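Local coordinates for protein glycosyltransferase (Streptomyces viridochromogenes, PDB 2IUY) that probably transfers a sugar from a nucleotide donor during avilamycin A biosynthesis, as a retaining GT-B glycosyltransferase of family GT4 that binds UDP, at residues A[125-133]-A[248-256]. Sequence-based numbering, arbitrary orientation.
Sequences YSSRAQRAH and GIWCEPGAT
The CA atoms of S126 and G254, and likewise of Q130 and P253, lie 5.2 Å apart where the irregular loop 248-256 passes the start of helix 128-133. S127 is the N-cap of that helix: its small hydroxyl accepts from Q130 N and donates to P253 O (2.9 Å from S127 OG), 27° out of the carbonyl plane, so one oxygen serves both helix and loop. Glycine suits position 254 because a CB there would collide with S126 OG. Q130's extended chain slants past P253, whose CB offers it an apolar surface 3.5 Å from NE2; its OE1 accepts from S126 N, and NE2 donates to H111 O and F113 O, fixing the amide's rotation. In this two-domain GT-B fold the contact joins the turn and short helix after strand 123-125 of the N-terminal Rossmann-like domain to a C-terminal-domain loop carrying the UDP-binding T256. One helical turn beyond Q130, H133, with CG anti to its backbone N (chi1 -176°), reaches the loop. Its flat imidazole offers a face to C251, small enough to set CB over the ring centre in a CH-pi contact (3.6 Å to the centroid), and an in-plane NE2 to a water that links it to I249 O.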
loop_
_atom_site.group_PDB
_atom_site.type_symbol
_atom_site.label_atom_id
_atom_site.label_comp_id
_atom_site.label_asym_id
_atom_site.label_seq_id
_atom_site.Cartn_x
_atom_site.Cartn_y
_atom_site.Cartn_z
ATOM N N TYR A 125 -12.420 -3.973 0.229
ATOM C CA TYR A 125 -11.219 -4.621 0.737
ATOM C C TYR A 125 -10.190 -4.734 -0.368
ATOM O O TYR A 125 -10.561 -4.867 -1.535
ATOM C CB TYR A 125 -11.592 -5.994 1.342
ATOM C CG TYR A 125 -12.610 -5.823 2.466
ATOM C CD1 TYR A 125 -12.196 -5.680 3.788
ATOM C CD2 TYR A 125 -13.980 -5.779 2.206
ATOM C CE1 TYR A 125 -13.105 -5.500 4.830
ATOM C CE2 TYR A 125 -14.914 -5.576 3.255
ATOM C CZ TYR A 125 -14.472 -5.444 4.544
ATOM O OH TYR A 125 -15.387 -5.267 5.591
ATOM N N SER A 126 -8.896 -4.660 -0.032
ATOM C CA SER A 126 -7.887 -4.746 -1.114
ATOM C C SER A 126 -7.623 -6.186 -1.561
ATOM O O SER A 126 -7.009 -6.413 -2.618
ATOM C CB SER A 126 -6.574 -4.004 -0.794
ATOM O OG SER A 126 -6.267 -4.099 0.572
ATOM N N SER A 127 -8.083 -7.160 -0.775
ATOM C CA SER A 127 -7.925 -8.559 -1.166
ATOM C C SER A 127 -9.070 -9.435 -0.653
ATOM O O SER A 127 -9.756 -9.080 0.287
ATOM C CB SER A 127 -6.554 -9.096 -0.725
ATOM O OG SER A 127 -6.453 -9.203 0.694
ATOM N N ARG A 128 -9.291 -10.572 -1.303
ATOM C CA ARG A 128 -10.201 -11.611 -0.765
ATOM C C ARG A 128 -9.796 -12.114 0.633
ATOM O O ARG A 128 -10.652 -12.318 1.453
ATOM C CB ARG A 128 -10.272 -12.832 -1.703
ATOM C CG ARG A 128 -11.010 -12.588 -3.030
ATOM C CD ARG A 128 -11.069 -13.910 -3.908
ATOM N NE ARG A 128 -9.903 -14.088 -4.798
ATOM C CZ ARG A 128 -8.909 -14.981 -4.637
ATOM N NH1 ARG A 128 -8.862 -15.815 -3.575
ATOM N NH2 ARG A 128 -7.928 -15.040 -5.542
ATOM N N ALA A 129 -8.501 -12.357 0.868
ATOM C CA ALA A 129 -8.014 -12.838 2.183
ATOM C C ALA A 129 -8.350 -11.829 3.260
ATOM O O ALA A 129 -8.901 -12.181 4.280
ATOM C CB ALA A 129 -6.527 -13.097 2.147
ATOM N N GLN A 130 -8.107 -10.545 2.995
ATOM C CA GLN A 130 -8.494 -9.500 3.950
ATOM C C GLN A 130 -10.011 -9.464 4.153
ATOM O O GLN A 130 -10.484 -9.473 5.281
ATOM C CB GLN A 130 -8.012 -8.142 3.475
ATOM C CG GLN A 130 -8.168 -7.044 4.473
ATOM C CD GLN A 130 -8.322 -5.699 3.821
ATOM O OE1 GLN A 130 -8.614 -5.624 2.633
ATOM N NE2 GLN A 130 -8.141 -4.623 4.589
ATOM N N ARG A 131 -10.775 -9.379 3.066
ATOM C CA ARG A 131 -12.241 -9.360 3.191
ATOM C C ARG A 131 -12.764 -10.500 4.111
ATOM O O ARG A 131 -13.580 -10.263 5.011
ATOM C CB ARG A 131 -12.934 -9.425 1.820
ATOM C CG ARG A 131 -14.503 -9.409 1.970
ATOM C CD ARG A 131 -15.229 -9.423 0.637
ATOM N NE ARG A 131 -14.889 -10.649 -0.073
ATOM C CZ ARG A 131 -15.328 -10.967 -1.284
ATOM N NH1 ARG A 131 -16.134 -10.128 -1.964
ATOM N NH2 ARG A 131 -14.927 -12.120 -1.825
ATOM N N ALA A 132 -12.309 -11.720 3.869
ATOM C CA ALA A 132 -12.643 -12.905 4.679
ATOM C C ALA A 132 -12.261 -12.740 6.192
ATOM O O ALA A 132 -13.071 -12.985 7.102
ATOM C CB ALA A 132 -11.901 -14.118 4.069
ATOM N N HIS A 133 -11.003 -12.334 6.411
ATOM C CA HIS A 133 -10.403 -12.139 7.676
ATOM C C HIS A 133 -11.132 -11.045 8.476
ATOM O O HIS A 133 -11.269 -11.123 9.730
ATOM C CB HIS A 133 -8.927 -11.755 7.406
ATOM C CG HIS A 133 -8.100 -11.600 8.641
ATOM N ND1 HIS A 133 -7.675 -12.676 9.393
ATOM C CD2 HIS A 133 -7.628 -10.492 9.263
ATOM C CE1 HIS A 133 -6.982 -12.237 10.426
ATOM N NE2 HIS A 133 -6.941 -10.916 10.371
ATOM N N GLY A 248 -5.296 -11.167 16.925
ATOM C CA GLY A 248 -5.443 -12.212 15.923
ATOM C C GLY A 248 -4.205 -12.385 15.074
ATOM O O GLY A 248 -3.191 -11.702 15.275
ATOM N N ILE A 249 -4.286 -13.275 14.096
ATOM C CA ILE A 249 -3.157 -13.512 13.205
ATOM C C ILE A 249 -3.068 -12.379 12.199
ATOM O O ILE A 249 -4.086 -11.939 11.654
ATOM C CB ILE A 249 -3.240 -14.855 12.474
ATOM C CG1 ILE A 249 -3.321 -16.016 13.464
ATOM C CG2 ILE A 249 -1.938 -15.110 11.715
ATOM C CD1 ILE A 249 -2.020 -16.188 14.337
ATOM N N TRP A 250 -1.843 -11.897 11.990
ATOM C CA TRP A 250 -1.562 -10.923 10.943
ATOM C C TRP A 250 -2.004 -11.464 9.542
ATOM O O TRP A 250 -1.723 -12.604 9.166
ATOM C CB TRP A 250 -0.074 -10.488 10.943
ATOM C CG TRP A 250 0.188 -9.448 9.838
ATOM C CD1 TRP A 250 0.695 -9.678 8.590
ATOM C CD2 TRP A 250 -0.098 -8.046 9.894
ATOM N NE1 TRP A 250 0.771 -8.511 7.894
ATOM C CE2 TRP A 250 0.275 -7.495 8.658
ATOM C CE3 TRP A 250 -0.589 -7.200 10.890
ATOM C CZ2 TRP A 250 0.148 -6.123 8.363
ATOM C CZ3 TRP A 250 -0.703 -5.823 10.613
ATOM C CH2 TRP A 250 -0.327 -5.297 9.357
ATOM N N CYS A 251 -2.687 -10.612 8.795
ATOM C CA CYS A 251 -3.136 -10.952 7.445
ATOM C C CYS A 251 -2.881 -9.715 6.572
ATOM O O CYS A 251 -3.586 -8.709 6.713
ATOM C CB CYS A 251 -4.628 -11.285 7.488
ATOM S SG CYS A 251 -5.453 -11.627 5.896
ATOM N N GLU A 252 -1.851 -9.763 5.715
ATOM C CA GLU A 252 -1.405 -8.550 4.963
ATOM C C GLU A 252 -2.613 -8.043 4.158
ATOM O O GLU A 252 -3.159 -8.797 3.388
ATOM C CB GLU A 252 -0.202 -8.863 4.064
ATOM C CG GLU A 252 0.492 -7.616 3.441
ATOM C CD GLU A 252 1.076 -6.722 4.488
ATOM O OE1 GLU A 252 1.779 -7.224 5.387
ATOM O OE2 GLU A 252 0.817 -5.511 4.467
ATOM N N PRO A 253 -3.129 -6.831 4.450
ATOM C CA PRO A 253 -4.314 -6.376 3.673
ATOM C C PRO A 253 -4.179 -6.219 2.150
ATOM O O PRO A 253 -5.049 -6.756 1.400
ATOM C CB PRO A 253 -4.711 -5.041 4.332
ATOM C CG PRO A 253 -3.991 -5.006 5.643
ATOM C CD PRO A 253 -2.804 -5.926 5.564
ATOM N N GLY A 254 -3.114 -5.526 1.709
ATOM C CA GLY A 254 -2.938 -5.169 0.324
ATOM C C GLY A 254 -1.516 -5.031 -0.207
ATOM O O GLY A 254 -1.304 -5.134 -1.437
ATOM N N ALA A 255 -0.541 -4.800 0.681
ATOM C CA ALA A 255 0.888 -4.834 0.323
ATOM C C ALA A 255 1.235 -3.955 -0.879
ATOM O O ALA A 255 1.525 -4.426 -1.974
ATOM C CB ALA A 255 1.387 -6.274 0.098
ATOM N N THR A 256 1.173 -2.664 -0.650
ATOM C CA THR A 256 1.426 -1.663 -1.660
ATOM C C THR A 256 2.806 -1.886 -2.331
ATOM O O THR A 256 2.960 -1.675 -3.524
ATOM C CB THR A 256 1.329 -0.248 -0.995
ATOM O OG1 THR A 256 1.342 0.789 -2.016
ATOM C CG2 THR A 256 2.477 -0.046 -0.025
HETATM O O HOH W 1 -5.533 -9.731 12.452
#